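Long-range contacts in halogenase PltM (Pseudomonas fluorescens, PDB 6BZN), which halogenates phenolic compounds in what is probably an FAD-dependent reaction, accepting an unusually wide range of substrates and halides: residues S424-A429 with A504-L509; H417-S422 with P465-L470; G105-F110 with P129-P134. One frame throughout, in Å; residues are numbered along the deposited sequence.

Contact 1. Residues S424-A429 with A504-L509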
loop_
_atom_site.group_PDB
_atom_site.type_symbol
_atom_site.label_atom_id
_atom_site.label_comp_id
_atom_site.label_asym_id
_atom_site.label_seq_id
_atom_site.Cartn_x
_atom_site.Cartn_y
_atom_site.Cartn_z
ATOM N N SER A 424 -13.529 0.620 -0.556
ATOM C CA SER A 424 -12.665 0.045 0.463
ATOM C C SER A 424 -13.464 -0.681 1.550
ATOM O O SER A 424 -13.090 -1.770 1.985
ATOM C CB SER A 424 -11.787 1.127 1.091
ATOM O OG SER A 424 -11.024 0.575 2.148
ATOM N N ASN A 425 -14.553 -0.065 2.008
ATOM C CA ASN A 425 -15.411 -0.687 3.026
ATOM C C ASN A 425 -15.984 -2.028 2.549
ATOM O O ASN A 425 -16.018 -2.979 3.324
ATOM C CB ASN A 425 -16.574 0.234 3.425
ATOM C CG ASN A 425 -16.130 1.495 4.158
ATOM O OD1 ASN A 425 -15.002 1.610 4.674
ATOM N ND2 ASN A 425 -17.032 2.442 4.241
ATOM N N LEU A 426 -16.408 -2.101 1.280
ATOM C CA LEU A 426 -16.906 -3.354 0.694
ATOM C C LEU A 426 -15.804 -4.423 0.597
ATOM O O LEU A 426 -16.025 -5.563 0.983
ATOM C CB LEU A 426 -17.573 -3.122 -0.667
ATOM C CG LEU A 426 -19.014 -2.570 -0.613
ATOM C CD1 LEU A 426 -19.454 -2.054 -1.963
ATOM C CD2 LEU A 426 -20.013 -3.610 -0.129
ATOM N N GLY A 427 -14.615 -4.042 0.143
ATOM C CA GLY A 427 -13.499 -4.991 0.038
ATOM C C GLY A 427 -13.061 -5.529 1.387
ATOM O O GLY A 427 -12.824 -6.733 1.544
ATOM N N SER A 428 -12.967 -4.635 2.359
ATOM C CA SER A 428 -12.636 -5.016 3.729
ATOM C C SER A 428 -13.652 -6.004 4.303
ATOM O O SER A 428 -13.282 -7.011 4.887
ATOM C CB SER A 428 -12.536 -3.782 4.611
ATOM O OG SER A 428 -11.544 -2.909 4.084
ATOM N N ALA A 429 -14.939 -5.707 4.122
ATOM C CA ALA A 429 -15.993 -6.613 4.575
ATOM C C ALA A 429 -15.877 -7.974 3.895
ATOM O O ALA A 429 -16.050 -9.005 4.559
ATOM C CB ALA A 429 -17.376 -6.008 4.343
ATOM N N ALA A 504 -27.956 2.199 -2.466
ATOM C CA ALA A 504 -28.742 1.078 -1.938
ATOM C C ALA A 504 -27.968 -0.245 -1.934
ATOM O O ALA A 504 -28.252 -1.115 -1.109
ATOM C CB ALA A 504 -30.036 0.934 -2.719
ATOM N N GLU A 505 -26.992 -0.383 -2.840
ATOM C CA GLU A 505 -26.199 -1.603 -2.976
ATOM C C GLU A 505 -24.824 -1.522 -2.288
ATOM O O GLU A 505 -23.994 -2.410 -2.482
ATOM C CB GLU A 505 -26.069 -1.947 -4.464
ATOM C CG GLU A 505 -27.425 -2.076 -5.166
ATOM C CD GLU A 505 -27.350 -1.998 -6.683
ATOM O OE1 GLU A 505 -27.404 -3.066 -7.328
ATOM O OE2 GLU A 505 -27.245 -0.879 -7.241
ATOM N N LEU A 506 -24.594 -0.473 -1.490
ATOM C CA LEU A 506 -23.368 -0.298 -0.712
ATOM C C LEU A 506 -23.675 -0.585 0.754
ATOM O O LEU A 506 -24.833 -0.829 1.125
ATOM C CB LEU A 506 -22.837 1.142 -0.856
ATOM C CG LEU A 506 -22.658 1.734 -2.264
ATOM C CD1 LEU A 506 -22.234 3.196 -2.196
ATOM C CD2 LEU A 506 -21.687 0.931 -3.106
ATOM N N LEU A 507 -22.657 -0.515 1.607
ATOM C CA LEU A 507 -22.891 -0.582 3.040
ATOM C C LEU A 507 -23.734 0.642 3.465
ATOM O O LEU A 507 -23.590 1.734 2.906
ATOM C CB LEU A 507 -21.580 -0.648 3.838
ATOM C CG LEU A 507 -20.635 -1.828 3.560
ATOM C CD1 LEU A 507 -19.509 -1.807 4.589
ATOM C CD2 LEU A 507 -21.353 -3.166 3.578
ATOM N N PRO A 508 -24.616 0.466 4.452
ATOM C CA PRO A 508 -25.576 1.525 4.814
ATOM C C PRO A 508 -24.980 2.642 5.700
ATOM O O PRO A 508 -25.501 2.922 6.786
ATOM C CB PRO A 508 -26.668 0.732 5.545
ATOM C CG PRO A 508 -25.910 -0.348 6.239
ATOM C CD PRO A 508 -24.789 -0.732 5.298
ATOM N N LEU A 509 -23.921 3.299 5.224
ATOM C CA LEU A 509 -23.178 4.299 6.009
ATOM C C LEU A 509 -23.592 5.739 5.724
ATOM O O LEU A 509 -23.132 6.646 6.403
ATOM C CB LEU A 509 -21.662 4.143 5.813
ATOM C CG LEU A 509 -20.981 3.148 6.762
ATOM C CD1 LEU A 509 -21.596 1.773 6.717
ATOM C CD2 LEU A 509 -19.484 3.063 6.511
#
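Leu426 and Asn425 of the helical segment 424-429 receive three leucines, Leu506, Leu507 and Leu509, from the loop 504-509. The apolar contacts centre on Leu426, whose two methyls part to meet different neighbours. CD1 of Leu426 meets CD2 of Leu506 at 3.9 Å, the two side chains crossing at about a right angle, while CD2 of Leu426 lies 4.0 Å from CD2 of Leu507, running past in the opposite direction. With CG anti to the carbonyl carbon (chi1 -79°), the forked end of Leu426 swings nearer the loop than its CB does, and a branched leucine suits a place with one neighbour for each prong. Leu507 uses its other methyl, CD1, against CB of Asn425 at 3.8 Å, so it bridges two successive helix residues.

ND2 of Asn425 comes within 3.4 Å of CD2 of Leu509, which is contact without a bond; the polar partner of this amide nitrogen is the hydroxyl of Tyr511, just beyond the loop segment. No hydrogen bond joins the two segments.

Polar bonds act within each segment instead. On the helix, Ser428 OG and Ser428 N reach Ser424 O from opposite faces of its carbonyl plane, the hydroxyl at 2.8 Å. In the loop, Leu509 N bonds to Leu507 O at 2.8 Å and closes an inverse gamma turn centred on Pro508; Leu507 and Leu509, flanking it, both face the helix. This is a leucine-rich loop packing on a helix: in the C-terminal, mainly helical part of the enzyme, the chain leaving helix 488-502 folds back along helix 410-441.

Contact 2. Residues H417-S422 with P465-L470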
loop_
_atom_site.group_PDB
_atom_site.type_symbol
_atom_site.label_atom_id
_atom_site.label_comp_id
_atom_site.label_asym_id
_atom_site.label_seq_id
_atom_site.Cartn_x
_atom_site.Cartn_y
_atom_site.Cartn_z
ATOM N N HIS A 417 -14.137 11.418 -2.029
ATOM C CA HIS A 417 -13.570 10.456 -1.074
ATOM C C HIS A 417 -14.546 9.337 -0.712
ATOM O O HIS A 417 -14.117 8.247 -0.378
ATOM C CB HIS A 417 -12.951 11.134 0.159
ATOM C CG HIS A 417 -13.807 11.136 1.387
ATOM N ND1 HIS A 417 -14.868 12.001 1.556
ATOM C CD2 HIS A 417 -13.717 10.426 2.537
ATOM C CE1 HIS A 417 -15.411 11.805 2.745
ATOM N NE2 HIS A 417 -14.727 10.859 3.363
ATOM N N ARG A 418 -15.848 9.599 -0.845
ATOM C CA ARG A 418 -16.878 8.586 -0.606
ATOM C C ARG A 418 -16.877 7.469 -1.637
ATOM O O ARG A 418 -17.333 6.379 -1.337
ATOM C CB ARG A 418 -18.269 9.241 -0.541
ATOM C CG ARG A 418 -18.401 10.221 0.616
ATOM C CD ARG A 418 -19.040 11.543 0.208
ATOM N NE ARG A 418 -18.821 12.527 1.264
ATOM C CZ ARG A 418 -19.500 12.600 2.411
ATOM N NH1 ARG A 418 -20.531 11.786 2.667
ATOM N NH2 ARG A 418 -19.148 13.499 3.318
ATOM N N VAL A 419 -16.371 7.737 -2.841
ATOM C CA VAL A 419 -16.194 6.694 -3.869
ATOM C C VAL A 419 -15.107 5.704 -3.413
ATOM O O VAL A 419 -15.333 4.488 -3.368
ATOM C CB VAL A 419 -15.880 7.314 -5.253
ATOM C CG1 VAL A 419 -15.576 6.248 -6.302
ATOM C CG2 VAL A 419 -17.044 8.180 -5.716
ATOM N N TRP A 420 -13.958 6.226 -3.011
ATOM C CA TRP A 420 -12.910 5.398 -2.396
ATOM C C TRP A 420 -13.425 4.670 -1.143
ATOM O O TRP A 420 -13.252 3.457 -0.997
ATOM C CB TRP A 420 -11.687 6.246 -2.024
ATOM C CG TRP A 420 -10.811 5.567 -1.011
ATOM C CD1 TRP A 420 -9.957 4.526 -1.233
ATOM C CD2 TRP A 420 -10.735 5.857 0.379
ATOM N NE1 TRP A 420 -9.356 4.148 -0.059
ATOM C CE2 TRP A 420 -9.816 4.950 0.947
ATOM C CE3 TRP A 420 -11.361 6.805 1.213
ATOM C CZ2 TRP A 420 -9.502 4.956 2.306
ATOM C CZ3 TRP A 420 -11.044 6.817 2.556
ATOM C CH2 TRP A 420 -10.128 5.893 3.096
ATOM N N LEU A 421 -14.043 5.416 -0.230
ATOM C CA LEU A 421 -14.419 4.841 1.057
ATOM C C LEU A 421 -15.396 3.686 0.913
ATOM O O LEU A 421 -15.193 2.654 1.509
ATOM C CB LEU A 421 -15.001 5.900 1.984
ATOM C CG LEU A 421 -15.295 5.441 3.414
ATOM C CD1 LEU A 421 -14.015 5.151 4.171
ATOM C CD2 LEU A 421 -16.103 6.498 4.149
ATOM N N SER A 422 -16.464 3.881 0.139
ATOM C CA SER A 422 -17.468 2.850 -0.052
ATOM C C SER A 422 -16.873 1.578 -0.658
ATOM O O SER A 422 -17.223 0.475 -0.236
ATOM C CB SER A 422 -18.658 3.357 -0.889
ATOM O OG SER A 422 -18.286 3.808 -2.196
ATOM N N PRO A 465 -20.726 -5.945 -8.242
ATOM C CA PRO A 465 -20.926 -5.268 -9.532
ATOM C C PRO A 465 -21.470 -3.831 -9.397
ATOM O O PRO A 465 -21.098 -2.956 -10.177
ATOM C CB PRO A 465 -21.920 -6.174 -10.273
ATOM C CG PRO A 465 -21.861 -7.487 -9.579
ATOM C CD PRO A 465 -21.467 -7.219 -8.159
ATOM N N ALA A 466 -22.322 -3.581 -8.411
ATOM C CA ALA A 466 -22.843 -2.236 -8.192
ATOM C C ALA A 466 -21.726 -1.253 -7.831
ATOM O O ALA A 466 -21.655 -0.150 -8.400
ATOM C CB ALA A 466 -23.924 -2.231 -7.121
ATOM N N TYR A 467 -20.837 -1.647 -6.920
ATOM C CA TYR A 467 -19.730 -0.755 -6.569
ATOM C C TYR A 467 -18.837 -0.489 -7.781
ATOM O O TYR A 467 -18.463 0.653 -8.039
ATOM C CB TYR A 467 -18.853 -1.240 -5.390
ATOM C CG TYR A 467 -17.733 -0.255 -5.251
ATOM C CD1 TYR A 467 -17.974 1.008 -4.723
ATOM C CD2 TYR A 467 -16.486 -0.495 -5.822
ATOM C CE1 TYR A 467 -16.982 1.973 -4.687
ATOM C CE2 TYR A 467 -15.490 0.469 -5.801
ATOM C CZ TYR A 467 -15.738 1.696 -5.223
ATOM O OH TYR A 467 -14.769 2.669 -5.179
ATOM N N GLU A 468 -18.494 -1.526 -8.528
ATOM C CA GLU A 468 -17.571 -1.339 -9.643
ATOM C C GLU A 468 -18.177 -0.485 -10.754
ATOM O O GLU A 468 -17.458 0.211 -11.470
ATOM C CB GLU A 468 -17.030 -2.680 -10.128
ATOM C CG GLU A 468 -16.285 -3.474 -9.047
ATOM C CD GLU A 468 -15.149 -2.710 -8.332
ATOM O OE1 GLU A 468 -14.584 -1.757 -8.907
ATOM O OE2 GLU A 468 -14.793 -3.087 -7.184
ATOM N N SER A 469 -19.506 -0.512 -10.868
ATOM C CA SER A 469 -20.239 0.443 -11.711
ATOM C C SER A 469 -20.062 1.891 -11.215
ATOM O O SER A 469 -19.792 2.810 -12.016
ATOM C CB SER A 469 -21.732 0.069 -11.757
ATOM O OG SER A 469 -22.486 1.087 -12.402
ATOM N N LEU A 470 -20.217 2.105 -9.908
ATOM C CA LEU A 470 -19.972 3.423 -9.320
ATOM C C LEU A 470 -18.539 3.888 -9.570
ATOM O O LEU A 470 -18.321 5.026 -9.993
ATOM C CB LEU A 470 -20.281 3.445 -7.817
ATOM C CG LEU A 470 -19.871 4.687 -7.032
ATOM C CD1 LEU A 470 -20.596 5.936 -7.501
ATOM C CD2 LEU A 470 -20.113 4.437 -5.549
#
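Segments 417-422 and 465-470 run nearly antiparallel, their axes 155° apart in direction and 10.4 Å at closest approach, with Ser422 level with Tyr467 and Val419 level with Leu470. They form an antiparallel helix pair, helix 410-441 against the start of helix 465-483, in the C-terminal helical part of the halogenase.

Tyr467 spans the gap. Its side chain reaches across to the neighbouring backbone, where OH donates a hydrogen bond of 2.6 Å to Val419 O. The hydroxyl comes in from above the carbonyl plane, 52° out of it. A carbonyl inside a helix normally serves the amide four residues on, and this oblique approach is compatible with such a bond being kept. Tyrosine suits the place because it combines a long, largely apolar ring for a buried interface with a donor at its far end. CG1 of Val419 packs beside that end, 3.8 Å from Tyr467 OH, and the valine crosses the tyrosine at about a right angle.

Leu470, one turn after Tyr467, continues the apolar lining and also touches Leu498 and His502 of helix 488-502, which makes the pair part of a larger bundle. On the far side of helix 410-441, Trp420 points away from this contact and stacks on Phe350; the side chain of Trp420 is about 8 Å from that of Ser351, an FAD-binding residue.

Ser422 is small enough to sit close to the ring and satisfies its own hydroxyl at home. With OG held between the backbone N and the carbonyl carbon (chi1 60°), it donates to Arg418 O, in the carbonyl plane, at 2.9 Å. The same OG rests at the edge of the Tyr467 ring, near its plane, 3.4 Å from CE1, with CD2 of Leu470 at 3.9 Å.

Contact 3. Residues G105-F110 with P129-P134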
loop_
_atom_site.group_PDB
_atom_site.type_symbol
_atom_site.label_atom_id
_atom_site.label_comp_id
_atom_site.label_asym_id
_atom_site.label_seq_id
_atom_site.Cartn_x
_atom_site.Cartn_y
_atom_site.Cartn_z
ATOM N N GLY A 105 3.552 3.260 15.235
ATOM C CA GLY A 105 2.579 4.192 15.749
ATOM C C GLY A 105 1.183 3.621 15.529
ATOM O O GLY A 105 1.011 2.484 15.074
ATOM N N ILE A 106 0.190 4.445 15.810
ATOM C CA ILE A 106 -1.214 4.045 15.722
ATOM C C ILE A 106 -1.958 4.878 14.689
ATOM O O ILE A 106 -1.589 6.019 14.415
ATOM C CB ILE A 106 -1.880 4.153 17.113
ATOM C CG1 ILE A 106 -3.161 3.356 17.178
ATOM C CG2 ILE A 106 -2.123 5.599 17.520
ATOM C CD1 ILE A 106 -3.636 3.122 18.600
ATOM N N LYS A 107 -2.986 4.291 14.090
ATOM C CA LYS A 107 -3.925 5.074 13.290
ATOM C C LYS A 107 -5.350 4.624 13.515
ATOM O O LYS A 107 -5.657 3.424 13.527
ATOM C CB LYS A 107 -3.577 5.068 11.798
ATOM C CG LYS A 107 -3.430 3.691 11.192
ATOM C CD LYS A 107 -3.362 3.713 9.660
ATOM C CE LYS A 107 -4.667 4.102 8.974
ATOM N NZ LYS A 107 -5.435 2.967 8.398
ATOM N N LEU A 108 -6.219 5.613 13.674
ATOM C CA LEU A 108 -7.639 5.377 13.865
ATOM C C LEU A 108 -8.422 5.705 12.606
ATOM O O LEU A 108 -9.660 5.643 12.619
ATOM C CB LEU A 108 -8.131 6.208 15.039
ATOM C CG LEU A 108 -7.395 5.930 16.348
ATOM C CD1 LEU A 108 -7.856 6.892 17.440
ATOM C CD2 LEU A 108 -7.580 4.485 16.775
ATOM N N GLY A 109 -7.706 6.032 11.526
ATOM C CA GLY A 109 -8.309 6.305 10.233
ATOM C C GLY A 109 -7.391 7.114 9.336
ATOM O O GLY A 109 -6.264 7.438 9.712
ATOM N N PHE A 110 -7.882 7.394 8.137
ATOM C CA PHE A 110 -7.248 8.331 7.203
ATOM C C PHE A 110 -7.931 9.681 7.386
ATOM O O PHE A 110 -9.155 9.742 7.452
ATOM C CB PHE A 110 -7.430 7.883 5.743
ATOM C CG PHE A 110 -6.499 6.761 5.268
ATOM C CD1 PHE A 110 -5.420 6.289 6.021
ATOM C CD2 PHE A 110 -6.681 6.222 3.998
ATOM C CE1 PHE A 110 -4.577 5.289 5.522
ATOM C CE2 PHE A 110 -5.851 5.207 3.507
ATOM C CZ PHE A 110 -4.793 4.748 4.266
ATOM N N PRO A 129 -12.933 9.541 7.942
ATOM C CA PRO A 129 -13.817 8.452 8.340
ATOM C C PRO A 129 -13.092 7.507 9.292
ATOM O O PRO A 129 -12.104 6.916 8.896
ATOM C CB PRO A 129 -14.163 7.767 7.017
ATOM C CG PRO A 129 -13.072 8.151 6.057
ATOM C CD PRO A 129 -12.411 9.388 6.571
ATOM N N PRO A 130 -13.560 7.375 10.548
ATOM C CA PRO A 130 -12.781 6.584 11.496
ATOM C C PRO A 130 -12.931 5.072 11.365
ATOM O O PRO A 130 -13.945 4.573 10.854
ATOM C CB PRO A 130 -13.289 7.058 12.863
ATOM C CG PRO A 130 -14.600 7.679 12.628
ATOM C CD PRO A 130 -14.739 8.007 11.179
ATOM N N LEU A 131 -11.916 4.360 11.828
ATOM C CA LEU A 131 -11.959 2.905 11.956
ATOM C C LEU A 131 -12.653 2.546 13.267
ATOM O O LEU A 131 -12.757 3.375 14.169
ATOM C CB LEU A 131 -10.537 2.337 11.981
ATOM C CG LEU A 131 -9.622 2.712 10.811
ATOM C CD1 LEU A 131 -8.186 2.339 11.127
ATOM C CD2 LEU A 131 -10.098 2.058 9.522
ATOM N N LYS A 132 -13.099 1.307 13.375
ATOM C CA LYS A 132 -13.588 0.777 14.654
ATOM C C LYS A 132 -12.413 0.247 15.475
ATOM O O LYS A 132 -12.317 0.544 16.673
ATOM C CB LYS A 132 -14.630 -0.326 14.431
ATOM C CG LYS A 132 -15.742 -0.357 15.478
ATOM C CD LYS A 132 -16.779 0.734 15.239
ATOM C CE LYS A 132 -17.996 0.556 16.139
ATOM N NZ LYS A 132 -19.129 1.445 15.752
ATOM N N VAL A 133 -11.522 -0.502 14.811
ATOM C CA VAL A 133 -10.324 -1.117 15.421
ATOM C C VAL A 133 -9.057 -0.352 14.980
ATOM O O VAL A 133 -8.903 -0.059 13.802
ATOM C CB VAL A 133 -10.225 -2.610 15.005
ATOM C CG1 VAL A 133 -8.876 -3.232 15.363
ATOM C CG2 VAL A 133 -11.367 -3.404 15.634
ATOM N N PRO A 134 -8.136 -0.041 15.918
ATOM C CA PRO A 134 -6.935 0.696 15.528
ATOM C C PRO A 134 -6.031 -0.103 14.580
ATOM O O PRO A 134 -6.003 -1.329 14.629
ATOM C CB PRO A 134 -6.203 0.935 16.858
ATOM C CG PRO A 134 -7.202 0.674 17.921
ATOM C CD PRO A 134 -8.138 -0.343 17.362
HETATM O O HOH W 1 -10.243 6.088 7.153
#
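Leu131 and Leu108 are joined by the one direct hydrogen bond here, where strand 109-114 and strand 126-131 of a beta hairpin meet. Leu131 N donates to Leu108 O at 2.7 Å, almost straight at 178°, though tilted from the carbonyl plane. A water makes the next polar link, accepting from Phe110 N and donating to Pro129 O. Gly109 lies between the two links; a side chain here would run into Pro129 O, so the lack of one suits the close strands.

Among the apolar contacts, CB of Pro134 touches both Ile106 CD1 and Leu108 CD2, each at 3.8 Å, around the corner turned at Leu108, where strands 104-107 and 134-138 pair. Turned beside its own backbone N (chi1 -55°), Leu131 brings CG to 3.4 Å from Leu108 O and CD1 to 3.9 Å from Lys107 NZ. That ammonium group has its charged partner in Glu135 and a further bond to Ala66 O. With an alanine here the backbone N-H stays, but the loss of CG and its methyls would probably open a gap at the Leu108 carbonyl and beside Lys107 NZ.

The side chain of Phe110 turns off elsewhere, to about 4 Å from the side chains of Ala65 and Ser351, which bind FAD. Its carbonyl is buried, and Pro129, being a proline, has no N-H to offer: Phe110 O meets Pro129 CD at 3.4 Å and has no hydrogen-bond partner in the model.

How the contacts relate
From the N terminus, contact 3 comes first: 105-110 pairs with 129-134 and closes an 18-residue excursion, the hairpin of strands 109-114 and 126-131, at its open end. Far along the chain, helix 410-441 supplies 417-422 to contact 2 and then 424-429 to contact 1. Contact 2 closes at 465-470 and contact 1 at 504-509, so their segments alternate and the loops cross. Their centres are only 8 Å apart, joined where Leu426 and Leu506 pack on Tyr467. Contact 2 also touches contact 3, through Trp420 against Phe110 and Leu421 against Pro129, which ties the C-terminal helices to the hairpin near the FAD-binding residues; contacts 1 and 3 do not touch.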